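Local coordinates for protein 5-ketofructose reductase (Gluconobacter sp., PDB 7COK) that probably catalyses the reduction of 5-ketofructose to fructose with a nicotinamide cofactor, as a member of the shikimate dehydrogenase family, at residues Ile258-Glu261 against Ile262-Arg266. Numbering follows the deposited sequence.
Sequences IGVE and IWLGR
Trp-263 lays its indole over the carbonyl of Gly-259 in the last turns of helix 248-264, whose C-terminal end packs on strands 9-15 and 94-98 of the mixed sheet in this shikimate dehydrogenase-like fold. Backbone bonds of the alpha-helical i to i+4 kind run from Ile-262 N to Ile-258 O, from Trp-263 N to Gly-259 O and from Leu-264 N to Val-260 O, the last at 2.8 Å. The fourth, Gly-265 N to Glu-261 O at 3.0 Å, is more bent, its donor standing 39° out of the carbonyl plane. Gly-265 then leaves the helix with a phi of 65°, a conformation glycine takes up easily.

The aromatic contact depends on Trp-263 CG lying beside its own backbone N (chi1 -65°), which swings the ring back along the helix. Gly-259 O, 3.2 Å from Trp-263 CG, sits above one face near the margin of the indole; the same oxygen accepts the Trp-263 amide. The Val-260 and Trp-263 side chains run at about a right angle to each other, and Val-260 CG2 approaches the ring obliquely, 4.1 Å from Trp-263 CE3. Tyr-31 of helix 23-34 touches both side chains, and the indole NE1 reaches Val-95 O through a weak hydrogen bond; a broad apolar ring with a single donor suits this buried position.

Ile-258 CG2 meets Ile-262 CD1 at 4.0 Å, an apolar pair suited to a partly exposed flank where Ile-262 also touches Ala-96. Glutamate's length lets Glu-261 OE2 hydrogen-bond Thr-267 OG1 just past the helix, while its CG rests 3.3 Å from Arg-266 O. The Arg-266 side chain leads away from 258-261, and its NH1 donates to Leu-264 O at 2.9 Å, meeting that carbonyl almost head-on, with the oxygen tilted out of the guanidinium plane.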
ATOM      1  N   ILE A 258     -13.151  14.000   6.683  1.00 12.74           N
ATOM      2  CA  ILE A 258     -12.242  15.143   6.809  1.00 12.74           C
ATOM      3  C   ILE A 258     -10.818  14.808   6.371  1.00 12.37           C
ATOM      4  O   ILE A 258     -10.205  15.611   5.662  1.00 13.26           O
ATOM      5  CB  ILE A 258     -12.297  15.723   8.241  1.00 13.02           C
ATOM      6  CG1 ILE A 258     -13.660  16.381   8.506  1.00 13.56           C
ATOM      7  CG2 ILE A 258     -11.160  16.719   8.513  1.00 13.66           C
ATOM      8  CD1 ILE A 258     -14.016  16.430   9.980  1.00 15.14           C
ATOM      9  N   GLY A 259     -10.314  13.649   6.790  1.00 12.66           N
ATOM     10  CA  GLY A 259      -8.963  13.203   6.435  1.00 13.72           C
ATOM     11  C   GLY A 259      -8.790  13.065   4.931  1.00 12.88           C
ATOM     12  O   GLY A 259      -7.799  13.524   4.370  1.00 13.21           O
ATOM     13  N   VAL A 260      -9.754  12.420   4.281  1.00 12.28           N
ATOM     14  CA  VAL A 260      -9.686  12.251   2.833  1.00 12.35           C
ATOM     15  C   VAL A 260      -9.865  13.581   2.099  1.00 12.21           C
ATOM     16  O   VAL A 260      -9.237  13.793   1.058  1.00 12.98           O
ATOM     17  CB  VAL A 260     -10.637  11.149   2.345  1.00 12.45           C
ATOM     18  CG1 VAL A 260     -10.621  11.036   0.832  1.00 12.90           C
ATOM     19  CG2 VAL A 260     -10.243   9.803   2.945  1.00 13.24           C
ATOM     20  N   GLU A 261     -10.687  14.483   2.646  1.00 12.27           N
ATOM     21  CA  GLU A 261     -10.729  15.849   2.120  1.00 13.00           C
ATOM     22  C   GLU A 261      -9.355  16.511   2.158  1.00 13.22           C
ATOM     23  O   GLU A 261      -8.947  17.127   1.175  1.00 14.18           O
ATOM     24  CB  GLU A 261     -11.777  16.711   2.824  1.00 14.08           C
ATOM     25  CG  GLU A 261     -13.210  16.355   2.482  1.00 16.25           C
ATOM     26  CD  GLU A 261     -14.219  17.106   3.336  1.00 18.11           C
ATOM     27  OE1 GLU A 261     -13.876  17.632   4.431  1.00 21.94           O
ATOM     28  OE2 GLU A 261     -15.386  17.170   2.906  1.00 18.52           O
ATOM     29  N   ILE A 262      -8.644  16.344   3.269  1.00 13.50           N
ATOM     30  CA  ILE A 262      -7.280  16.892   3.420  1.00 14.34           C
ATOM     31  C   ILE A 262      -6.338  16.255   2.406  1.00 14.83           C
ATOM     32  O   ILE A 262      -5.542  16.945   1.782  1.00 16.93           O
ATOM     33  CB  ILE A 262      -6.766  16.740   4.875  1.00 14.50           C
ATOM     34  CG1 ILE A 262      -7.540  17.698   5.805  1.00 13.62           C
ATOM     35  CG2 ILE A 262      -5.260  17.015   4.985  1.00 14.50           C
ATOM     36  CD1 ILE A 262      -7.366  17.437   7.295  1.00 13.83           C
ATOM     37  N   TRP A 263      -6.416  14.941   2.260  1.00 14.16           N
ATOM     38  CA  TRP A 263      -5.497  14.211   1.383  1.00 14.40           C
ATOM     39  C   TRP A 263      -5.720  14.399  -0.106  1.00 15.74           C
ATOM     40  O   TRP A 263      -4.750  14.502  -0.891  1.00 15.47           O
ATOM     41  CB  TRP A 263      -5.586  12.715   1.669  1.00 14.21           C
ATOM     42  CG  TRP A 263      -5.123  12.310   3.028  1.00 13.90           C
ATOM     43  CD1 TRP A 263      -4.274  12.992   3.860  1.00 14.35           C
ATOM     44  CD2 TRP A 263      -5.400  11.074   3.664  1.00 13.90           C
ATOM     45  NE1 TRP A 263      -4.066  12.267   5.007  1.00 15.89           N
ATOM     46  CE2 TRP A 263      -4.731  11.076   4.904  1.00 14.74           C
ATOM     47  CE3 TRP A 263      -6.188   9.968   3.321  1.00 14.77           C
ATOM     48  CZ2 TRP A 263      -4.817  10.003   5.806  1.00 15.98           C
ATOM     49  CZ3 TRP A 263      -6.272   8.908   4.194  1.00 15.63           C
ATOM     50  CH2 TRP A 263      -5.588   8.930   5.437  1.00 16.53           C
ATOM     51  N   LEU A 264      -6.991  14.403  -0.509  1.00 16.30           N
ATOM     52  CA  LEU A 264      -7.325  14.208  -1.926  1.00 17.10           C
ATOM     53  C   LEU A 264      -8.304  15.198  -2.497  1.00 16.39           C
ATOM     54  O   LEU A 264      -8.615  15.137  -3.692  1.00 16.84           O
ATOM     55  CB  LEU A 264      -7.883  12.801  -2.146  1.00 20.01           C
ATOM     56  CG  LEU A 264      -6.825  11.710  -2.169  1.00 21.07           C
ATOM     57  CD1 LEU A 264      -7.512  10.364  -2.087  1.00 21.89           C
ATOM     58  CD2 LEU A 264      -5.955  11.838  -3.414  1.00 21.15           C
ATOM     59  N   GLY A 265      -8.823  16.094  -1.664  1.00 15.17           N
ATOM     60  CA  GLY A 265      -9.804  17.079  -2.116  1.00 14.84           C
ATOM     61  C   GLY A 265     -11.137  16.502  -2.568  1.00 15.37           C
ATOM     62  O   GLY A 265     -11.811  17.122  -3.379  1.00 16.35           O
ATOM     63  N   ARG A 266     -11.485  15.312  -2.075  1.00 16.28           N
ATOM     64  CA  ARG A 266     -12.772  14.661  -2.337  1.00 16.16           C
ATOM     65  C   ARG A 266     -13.506  14.458  -1.026  1.00 15.45           C
ATOM     66  O   ARG A 266     -12.862  14.153   0.002  1.00 13.94           O
ATOM     67  CB  ARG A 266     -12.606  13.290  -3.005  1.00 18.22           C
ATOM     68  CG  ARG A 266     -12.644  13.289  -4.508  1.00 21.59           C
ATOM     69  CD  ARG A 266     -11.234  13.098  -5.002  1.00 20.86           C
ATOM     70  NE  ARG A 266     -11.149  13.320  -6.438  1.00 21.03           N
ATOM     71  CZ  ARG A 266     -10.092  13.818  -7.054  1.00 22.39           C
ATOM     72  NH1 ARG A 266      -9.003  14.187  -6.368  1.00 22.06           N
ATOM     73  NH2 ARG A 266     -10.145  13.962  -8.373  1.00 24.10           N
TER